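Local coordinates for protein pyroglutatmate porin OPDO (Pseudomonas aeruginosa, PDB 2Y0K) that probably acts as an outer-membrane porin of the OprD family, with pyroglutamate as a likely substrate, at residues A[192-197]-A[214-219]; A[116-121]-A[149-154]; A[244-249]-A[267-272]. One frame throughout, in Å; residues are numbered along the deposited sequence.

Interaction 1. Residues A[192-197]-A[214-219]; sequences PALTAS and LVHTLD
T195 and V215 face each other as an antiparallel hydrogen-bonded pair, each amide giving its hydrogen to the other's carbonyl: T195 N to V215 O is 2.8 Å, and V215 N to T195 O is 2.8 Å. A third backbone bond, from T217 N to A193 O at 2.7 Å, is nearly straight (169° at the hydrogen) and extends the ladder to the residue just before strand 194-203. Longer CA-H...O contacts, such as H216 CA to A193 O at 3.3 Å, fill the intervals.

The main apolar contact is on the face bearing L194, A196 and L214. L194 CD1 and L214 CD1, from adjacent strands, are 3.4 Å apart, tighter than usual. L214 holds CG anti to its N (chi1 -165°), which carries CD1 across the strand gap to lie also 3.9 Å from A196 CB; the small alanine accommodates it. L194 CD2 meets H216 CB at 3.8 Å.

On the other face one water donates to A193 O and lies 3.1 Å from T217 OG1, a hydroxyl suited to a wet surface, while V215 leans on K227 and D229 of the next strand.

A bound detergent molecule near L214 suggests that the leucine face looks to the membrane, the pattern of an antiparallel β-hairpin in an outer-membrane porin barrel.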
loop_
_atom_site.group_PDB
_atom_site.type_symbol
_atom_site.label_atom_id
_atom_site.label_comp_id
_atom_site.label_asym_id
_atom_site.label_seq_id
_atom_site.Cartn_x
_atom_site.Cartn_y
_atom_site.Cartn_z
ATOM N N PRO A 192 26.018 1.510 -2.554
ATOM C CA PRO A 192 25.158 0.387 -2.941
ATOM C C PRO A 192 24.243 -0.072 -1.808
ATOM O O PRO A 192 23.231 -0.711 -2.067
ATOM C CB PRO A 192 26.169 -0.712 -3.284
ATOM C CG PRO A 192 27.386 0.048 -3.759
ATOM C CD PRO A 192 27.442 1.247 -2.847
ATOM N N ALA A 193 24.582 0.257 -0.568
ATOM C CA ALA A 193 23.839 -0.294 0.559
ATOM C C ALA A 193 22.910 0.720 1.227
ATOM O O ALA A 193 22.068 0.359 2.054
ATOM C CB ALA A 193 24.805 -0.890 1.579
ATOM N N LEU A 194 23.056 1.985 0.845
ATOM C CA LEU A 194 22.436 3.090 1.566
ATOM C C LEU A 194 21.657 3.998 0.623
ATOM O O LEU A 194 22.236 4.631 -0.273
ATOM C CB LEU A 194 23.517 3.899 2.289
ATOM C CG LEU A 194 23.138 4.982 3.304
ATOM C CD1 LEU A 194 22.534 6.167 2.587
ATOM C CD2 LEU A 194 22.189 4.461 4.393
ATOM N N THR A 195 20.346 4.079 0.834
ATOM C CA THR A 195 19.497 4.904 -0.017
ATOM C C THR A 195 18.803 6.019 0.768
ATOM O O THR A 195 18.210 5.786 1.822
ATOM C CB THR A 195 18.453 4.053 -0.749
ATOM O OG1 THR A 195 19.123 3.002 -1.443
ATOM C CG2 THR A 195 17.663 4.892 -1.756
ATOM N N ALA A 196 18.892 7.233 0.241
ATOM C CA ALA A 196 18.278 8.392 0.876
ATOM C C ALA A 196 17.129 8.863 0.012
ATOM O O ALA A 196 17.239 8.878 -1.217
ATOM C CB ALA A 196 19.298 9.508 1.062
ATOM N N SER A 197 16.021 9.237 0.646
ATOM C CA SER A 197 14.844 9.665 -0.103
ATOM C C SER A 197 14.243 10.960 0.417
ATOM O O SER A 197 14.218 11.210 1.621
ATOM C CB SER A 197 13.776 8.570 -0.100
ATOM O OG SER A 197 14.309 7.351 -0.588
ATOM N N LEU A 214 15.794 7.141 5.105
ATOM C CA LEU A 214 17.124 6.605 4.941
ATOM C C LEU A 214 16.986 5.122 5.131
ATOM O O LEU A 214 16.394 4.684 6.106
ATOM C CB LEU A 214 18.085 7.208 5.966
ATOM C CG LEU A 214 19.583 7.018 5.720
ATOM C CD1 LEU A 214 19.992 7.508 4.316
ATOM C CD2 LEU A 214 20.381 7.723 6.818
ATOM N N VAL A 215 17.503 4.350 4.177
ATOM C CA VAL A 215 17.432 2.891 4.250
ATOM C C VAL A 215 18.798 2.263 4.005
ATOM O O VAL A 215 19.434 2.490 2.971
ATOM C CB VAL A 215 16.424 2.328 3.239
ATOM C CG1 VAL A 215 16.380 0.805 3.305
ATOM C CG2 VAL A 215 15.039 2.922 3.487
ATOM N N HIS A 216 19.246 1.482 4.980
ATOM C CA HIS A 216 20.509 0.773 4.881
ATOM C C HIS A 216 20.276 -0.734 4.815
ATOM O O HIS A 216 19.598 -1.316 5.663
ATOM C CB HIS A 216 21.417 1.120 6.063
ATOM C CG HIS A 216 22.734 0.412 6.034
ATOM N ND1 HIS A 216 23.065 -0.575 6.936
ATOM C CD2 HIS A 216 23.793 0.533 5.202
ATOM C CE1 HIS A 216 24.280 -1.022 6.668
ATOM N NE2 HIS A 216 24.745 -0.366 5.620
ATOM N N THR A 217 20.841 -1.362 3.794
ATOM C CA THR A 217 20.746 -2.807 3.652
ATOM C C THR A 217 22.121 -3.411 3.864
ATOM O O THR A 217 23.051 -3.135 3.107
ATOM C CB THR A 217 20.217 -3.214 2.261
ATOM O OG1 THR A 217 18.873 -2.745 2.101
ATOM C CG2 THR A 217 20.247 -4.736 2.099
ATOM N N LEU A 218 22.247 -4.207 4.918
ATOM C CA LEU A 218 23.478 -4.920 5.214
ATOM C C LEU A 218 23.354 -6.408 4.872
ATOM O O LEU A 218 22.715 -7.161 5.602
ATOM C CB LEU A 218 23.818 -4.765 6.687
ATOM C CG LEU A 218 25.107 -5.416 7.180
ATOM C CD1 LEU A 218 26.276 -5.042 6.278
ATOM C CD2 LEU A 218 25.373 -4.983 8.624
ATOM N N ASP A 219 23.966 -6.825 3.765
ATOM C CA ASP A 219 23.971 -8.234 3.362
ATOM C C ASP A 219 25.262 -8.944 3.753
ATOM O O ASP A 219 26.312 -8.692 3.163
ATOM C CB ASP A 219 23.781 -8.363 1.848
ATOM C CG ASP A 219 23.892 -9.811 1.364
ATOM O OD1 ASP A 219 24.423 -10.654 2.123
ATOM O OD2 ASP A 219 23.456 -10.101 0.221
HETATM O O HOH W 1 18.986 0.233 1.354
#

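Interaction 2. Residues A[116-121]-A[149-154]; sequences LHFKSP and TLRGAH
The backbone carbonyl oxygen of K119 is gripped end-on by both terminal nitrogens of R151, NH1 at 2.7 Å and NH2 at 2.9 Å from K119 O. Because two N-H groups converge on one atom, neither bond is straight: the angles at hydrogen are 140° and 133°. NH1 approaches in the carbonyl plane, whereas NH2 is tilted from it. The oxygen lies at the edge of the guanidinium, and this double hold should restrain rotation of the group. A water accepts from K119 N at 2.6 Å and, weakly, from R151 NH2, so that it loosely links the K119 amide to the same guanidinium.

Arginine suits this place because its long chain spans from strand 148-159 to a stretch with no regular structure, where main-chain oxygens need donors. The chain bends at its third torsion on its way, and its NE forms a salt bridge with D141 on the adjoining strand, so the acid probably helps to position the group that holds the loop.

Residues 116-121 belong to the long connection between strands 109-113 and 134-136, which packs against the barrel wall, consistent with the inward-folded loops that narrow the channel in OprD-type porins.

Carbon atoms of F118 and S120 also pack beside the guanidinium. F118 runs past R151 in the opposite direction, CD2 being 3.7 Å from R151 NH2, with ring and guanidinium planes 73° apart. S120 CB sits 3.6 Å from R151 NH1, while the serine hydroxyl is taken by V123 O. Farther along the wall, F118 CZ meets A153 CB at 4.3 Å; the small alanine lets the ring lie close to the strand, and F183 and L139 complete this apolar patch. K119 points its CB away from the strand, and its NZ bonds to A125 O.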
loop_
_atom_site.group_PDB
_atom_site.type_symbol
_atom_site.label_atom_id
_atom_site.label_comp_id
_atom_site.label_asym_id
_atom_site.label_seq_id
_atom_site.Cartn_x
_atom_site.Cartn_y
_atom_site.Cartn_z
ATOM N N LEU A 116 -4.110 4.602 -12.574
ATOM C CA LEU A 116 -2.820 4.409 -11.938
ATOM C C LEU A 116 -2.943 3.593 -10.666
ATOM O O LEU A 116 -3.956 3.646 -9.964
ATOM C CB LEU A 116 -2.209 5.766 -11.596
ATOM C CG LEU A 116 -2.090 6.727 -12.781
ATOM C CD1 LEU A 116 -1.734 8.144 -12.300
ATOM C CD2 LEU A 116 -1.085 6.195 -13.810
ATOM N N HIS A 117 -1.889 2.846 -10.369
ATOM C CA HIS A 117 -1.807 2.073 -9.146
ATOM C C HIS A 117 -0.331 1.886 -8.856
ATOM O O HIS A 117 0.364 1.170 -9.579
ATOM C CB HIS A 117 -2.482 0.711 -9.315
ATOM C CG HIS A 117 -2.615 -0.060 -8.036
ATOM N ND1 HIS A 117 -1.585 -0.810 -7.506
ATOM C CD2 HIS A 117 -3.652 -0.184 -7.173
ATOM C CE1 HIS A 117 -1.982 -1.366 -6.374
ATOM N NE2 HIS A 117 -3.232 -1.003 -6.150
ATOM N N PHE A 118 0.159 2.546 -7.814
ATOM C CA PHE A 118 1.579 2.506 -7.512
ATOM C C PHE A 118 1.791 2.794 -6.037
ATOM O O PHE A 118 0.852 3.139 -5.315
ATOM C CB PHE A 118 2.319 3.543 -8.363
ATOM C CG PHE A 118 1.914 4.959 -8.057
ATOM C CD1 PHE A 118 0.790 5.515 -8.644
ATOM C CD2 PHE A 118 2.640 5.720 -7.150
ATOM C CE1 PHE A 118 0.406 6.816 -8.351
ATOM C CE2 PHE A 118 2.276 7.022 -6.858
ATOM C CZ PHE A 118 1.147 7.572 -7.447
ATOM N N LYS A 119 3.045 2.661 -5.620
ATOM C CA LYS A 119 3.488 2.829 -4.244
ATOM C C LYS A 119 4.519 3.956 -4.181
ATOM O O LYS A 119 5.384 4.053 -5.061
ATOM C CB LYS A 119 4.173 1.537 -3.790
ATOM C CG LYS A 119 3.362 0.645 -2.871
ATOM C CD LYS A 119 2.107 0.084 -3.507
ATOM C CE LYS A 119 1.287 -0.618 -2.418
ATOM N NZ LYS A 119 0.115 -1.382 -2.908
ATOM N N SER A 120 4.419 4.801 -3.155
ATOM C CA SER A 120 5.405 5.842 -2.890
ATOM C C SER A 120 5.167 6.384 -1.481
ATOM O O SER A 120 4.049 6.314 -0.966
ATOM C CB SER A 120 5.290 6.985 -3.901
ATOM O OG SER A 120 4.159 7.805 -3.634
ATOM N N PRO A 121 6.215 6.935 -0.850
ATOM C CA PRO A 121 6.075 7.410 0.538
ATOM C C PRO A 121 4.852 8.284 0.798
ATOM O O PRO A 121 4.227 8.141 1.848
ATOM C CB PRO A 121 7.367 8.207 0.762
ATOM C CG PRO A 121 8.386 7.453 -0.110
ATOM C CD PRO A 121 7.582 7.144 -1.371
ATOM N N THR A 149 16.748 8.216 -8.687
ATOM C CA THR A 149 15.468 7.936 -9.325
ATOM C C THR A 149 14.461 9.007 -8.947
ATOM O O THR A 149 14.190 9.221 -7.769
ATOM C CB THR A 149 14.928 6.580 -8.858
ATOM O OG1 THR A 149 15.912 5.576 -9.116
ATOM C CG2 THR A 149 13.624 6.230 -9.569
ATOM N N LEU A 150 13.919 9.699 -9.939
ATOM C CA LEU A 150 12.955 10.753 -9.679
ATOM C C LEU A 150 11.571 10.277 -10.081
ATOM O O LEU A 150 11.400 9.580 -11.087
ATOM C CB LEU A 150 13.341 12.031 -10.434
ATOM C CG LEU A 150 14.740 12.581 -10.125
ATOM C CD1 LEU A 150 15.216 13.576 -11.194
ATOM C CD2 LEU A 150 14.793 13.226 -8.749
ATOM N N ARG A 151 10.577 10.635 -9.283
ATOM C CA ARG A 151 9.203 10.285 -9.593
ATOM C C ARG A 151 8.344 11.484 -9.296
ATOM O O ARG A 151 8.693 12.324 -8.456
ATOM C CB ARG A 151 8.722 9.117 -8.733
ATOM C CG ARG A 151 9.648 7.943 -8.672
ATOM C CD ARG A 151 9.175 6.946 -7.619
ATOM N NE ARG A 151 7.976 6.221 -8.037
ATOM C CZ ARG A 151 7.287 5.392 -7.249
ATOM N NH1 ARG A 151 7.677 5.179 -5.985
ATOM N NH2 ARG A 151 6.208 4.770 -7.725
ATOM N N GLY A 152 7.209 11.557 -9.974
ATOM C CA GLY A 152 6.260 12.629 -9.757
ATOM C C GLY A 152 4.882 12.223 -10.238
ATOM O O GLY A 152 4.747 11.376 -11.122
ATOM N N ALA A 153 3.855 12.829 -9.657
ATOM C CA ALA A 153 2.489 12.532 -10.063
ATOM C C ALA A 153 1.564 13.711 -9.843
ATOM O O ALA A 153 1.732 14.481 -8.893
ATOM C CB ALA A 153 1.962 11.310 -9.317
ATOM N N HIS A 154 0.589 13.840 -10.735
ATOM C CA HIS A 154 -0.577 14.673 -10.509
ATOM C C HIS A 154 -1.805 13.779 -10.549
ATOM O O HIS A 154 -2.115 13.187 -11.588
ATOM C CB HIS A 154 -0.721 15.755 -11.574
ATOM C CG HIS A 154 -1.943 16.600 -11.386
ATOM N ND1 HIS A 154 -3.113 16.386 -12.083
ATOM C CD2 HIS A 154 -2.193 17.633 -10.544
ATOM C CE1 HIS A 154 -4.024 17.261 -11.694
ATOM N NE2 HIS A 154 -3.491 18.029 -10.760
HETATM O O HOH W 2 4.741 1.687 -7.293
#

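Interaction 3. Residues A[244-249]-A[267-272]; sequences LDNRAF and QRISGD. With C8E ((hydroxyethyloxy)tri(ethyloxy)octane), chain E.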
loop_
_atom_site.group_PDB
_atom_site.type_symbol
_atom_site.label_atom_id
_atom_site.label_comp_id
_atom_site.label_asym_id
_atom_site.label_seq_id
_atom_site.Cartn_x
_atom_site.Cartn_y
_atom_site.Cartn_z
ATOM N N LEU A 244 -3.106 22.861 10.719
ATOM C CA LEU A 244 -2.785 21.462 10.835
ATOM C C LEU A 244 -1.300 21.337 11.110
ATOM O O LEU A 244 -0.483 21.964 10.434
ATOM C CB LEU A 244 -3.142 20.780 9.518
ATOM C CG LEU A 244 -3.136 19.268 9.384
ATOM C CD1 LEU A 244 -3.947 18.874 8.161
ATOM C CD2 LEU A 244 -1.705 18.743 9.279
ATOM N N ASP A 245 -0.960 20.527 12.106
ATOM C CA ASP A 245 0.423 20.259 12.438
ATOM C C ASP A 245 0.609 18.781 12.768
ATOM O O ASP A 245 -0.010 18.259 13.696
ATOM C CB ASP A 245 0.839 21.111 13.634
ATOM C CG ASP A 245 2.188 20.702 14.209
ATOM O OD1 ASP A 245 3.100 20.346 13.424
ATOM O OD2 ASP A 245 2.337 20.736 15.453
ATOM N N ASN A 246 1.461 18.103 12.011
ATOM C CA ASN A 246 1.776 16.716 12.337
ATOM C C ASN A 246 3.194 16.330 11.984
ATOM O O ASN A 246 3.746 16.784 10.978
ATOM C CB ASN A 246 0.804 15.741 11.667
ATOM C CG ASN A 246 1.288 14.291 11.738
ATOM O OD1 ASN A 246 1.988 13.803 10.839
ATOM N ND2 ASN A 246 0.936 13.606 12.819
ATOM N N ARG A 247 3.770 15.480 12.827
ATOM C CA ARG A 247 5.069 14.884 12.564
ATOM C C ARG A 247 5.014 13.386 12.860
ATOM O O ARG A 247 4.349 12.940 13.806
ATOM C CB ARG A 247 6.150 15.576 13.397
ATOM C CG ARG A 247 6.186 17.079 13.157
ATOM C CD ARG A 247 6.810 17.828 14.316
ATOM N NE ARG A 247 8.266 17.708 14.298
ATOM C CZ ARG A 247 9.099 18.686 13.949
ATOM N NH1 ARG A 247 8.618 19.872 13.596
ATOM N NH2 ARG A 247 10.414 18.475 13.958
ATOM N N ALA A 248 5.715 12.609 12.044
ATOM C CA ALA A 248 5.758 11.171 12.232
ATOM C C ALA A 248 7.147 10.632 11.979
ATOM O O ALA A 248 7.703 10.775 10.888
ATOM C CB ALA A 248 4.739 10.472 11.315
ATOM N N PHE A 249 7.695 9.995 12.998
ATOM C CA PHE A 249 9.001 9.384 12.903
ATOM C C PHE A 249 8.840 7.876 13.001
ATOM O O PHE A 249 8.096 7.378 13.853
ATOM C CB PHE A 249 9.897 9.892 14.035
ATOM C CG PHE A 249 11.073 9.004 14.310
ATOM C CD1 PHE A 249 12.086 8.866 13.377
ATOM C CD2 PHE A 249 11.166 8.302 15.500
ATOM C CE1 PHE A 249 13.172 8.045 13.625
ATOM C CE2 PHE A 249 12.251 7.474 15.748
ATOM C CZ PHE A 249 13.254 7.354 14.811
ATOM N N GLN A 267 7.605 3.791 16.336
ATOM C CA GLN A 267 6.880 4.883 15.690
ATOM C C GLN A 267 6.375 5.920 16.705
ATOM O O GLN A 267 5.905 5.579 17.794
ATOM C CB GLN A 267 5.719 4.299 14.890
ATOM C CG GLN A 267 4.933 5.271 14.011
ATOM C CD GLN A 267 4.066 4.530 12.972
ATOM O OE1 GLN A 267 4.592 4.021 11.967
ATOM N NE2 GLN A 267 2.748 4.453 13.217
ATOM N N ARG A 268 6.482 7.195 16.351
ATOM C CA ARG A 268 6.013 8.264 17.220
ATOM C C ARG A 268 5.377 9.362 16.389
ATOM O O ARG A 268 5.994 9.922 15.479
ATOM C CB ARG A 268 7.157 8.811 18.095
ATOM C CG ARG A 268 6.859 10.121 18.878
ATOM C CD ARG A 268 5.645 10.035 19.820
ATOM N NE ARG A 268 5.902 10.727 21.095
ATOM C CZ ARG A 268 5.325 11.866 21.499
ATOM N NH1 ARG A 268 4.410 12.479 20.752
ATOM N NH2 ARG A 268 5.660 12.387 22.679
ATOM N N ILE A 269 4.120 9.642 16.687
ATOM C CA ILE A 269 3.381 10.663 15.970
ATOM C C ILE A 269 3.289 11.887 16.905
ATOM O O ILE A 269 3.081 11.735 18.103
ATOM C CB ILE A 269 1.987 10.116 15.515
ATOM C CG1 ILE A 269 2.061 9.432 14.139
ATOM C CG2 ILE A 269 0.988 11.238 15.385
ATOM C CD1 ILE A 269 3.020 8.271 13.999
ATOM N N SER A 270 3.482 13.089 16.356
ATOM C CA SER A 270 3.579 14.325 17.144
ATOM C C SER A 270 2.775 15.479 16.550
ATOM O O SER A 270 2.397 15.457 15.373
ATOM C CB SER A 270 5.039 14.781 17.256
ATOM O OG SER A 270 5.715 14.055 18.257
ATOM N N GLY A 271 2.556 16.503 17.373
ATOM C CA GLY A 271 1.789 17.663 16.969
ATOM C C GLY A 271 0.326 17.525 17.340
ATOM O O GLY A 271 -0.071 16.551 17.977
ATOM N N ASP A 272 -0.477 18.499 16.922
ATOM C CA ASP A 272 -1.903 18.521 17.245
ATOM C C ASP A 272 -2.716 17.521 16.446
ATOM O O ASP A 272 -3.811 17.138 16.865
ATOM C CB ASP A 272 -2.460 19.916 16.992
ATOM C CG ASP A 272 -1.759 20.969 17.826
ATOM O OD1 ASP A 272 -1.492 20.685 19.018
ATOM O OD2 ASP A 272 -1.457 22.058 17.286
HETATM C C1 C8E E . 13.014 12.268 16.314
HETATM C C2 C8E E . 14.091 12.557 15.268
HETATM C C3 C8E E . 13.619 12.196 13.859
HETATM C C4 C8E E . 14.595 11.275 13.122
HETATM C C5 C8E E . 14.639 11.589 11.622
HETATM C C6 C8E E . 15.679 10.771 10.852
HETATM C C7 C8E E . 15.333 10.727 9.361
HETATM C C8 C8E E . 16.513 10.272 8.496
HETATM O O9 C8E E . 16.386 10.734 7.157
HETATM C C10 C8E E . 17.537 11.433 6.724
HETATM C C11 C8E E . 17.323 11.865 5.278
HETATM O O12 C8E E . 18.521 11.772 4.537
#
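R247 and S270 pair through two backbone bonds, R247 N to S270 O at 2.9 Å and S270 N to R247 O at 2.7 Å. F249 and R268 repeat the pairing: F249 N to R268 O and R268 N to F249 O are both 3.0 Å. Between these pairs the methyl of A248 meets I269, CB to CD1 at 3.9 Å, and the side chains of N246 and I269 cross obliquely, with I269 CG2 3.5 Å from N246 ND2.

On the opposite face F249 holds CG anti to the backbone N (chi1 160°); C8E C1 lies over one face of the ring, offset toward its rim, and C8E C4 comes 3.5 Å from F249 CD1. An aromatic touching detergent fits the membrane-facing side of a β-barrel hairpin, here strands 245-257 and 260-270, whereas A248, I269, N246 and Q267 are buried, consistent with the inner side.

Just past the end of strand 260-270 comes G271. Its positive phi (93°) suits glycine, which has no CB to run into D245 O and the preceding carbonyl oxygen, and its CA packs 3.5 Å from D245 OD2. The carboxylates of D245 and D272 come near each other, which might raise their proton affinity.

Farther out, N246 ND2 bonds to D273 O, Q267 OE1 takes N287 N, and Q267 NE2 donates to D293 O and F294 O. R268 NH1 curls back to I269 O.

How the interactions relate
Along the chain the three contacts follow in series: interaction 2 closes before interaction 1 opens, and interaction 3 comes last. Their centres lie about 20 Å (1 and 2), 25 Å (1 and 3) and 23 Å (2 and 3) apart, and none touches another. All reach the same antiparallel barrel wall. Interactions 1 and 3 each join the strands of one hairpin, with strand 225-237 paired to both hairpins between them. Interaction 2 instead ties a loop to the inside of the wall through strand 148-159, separated from strand 194-203 by strand 175-189. Two contacts thus build the barrel wall, probably within the membrane, while the third probably shapes the channel inside it.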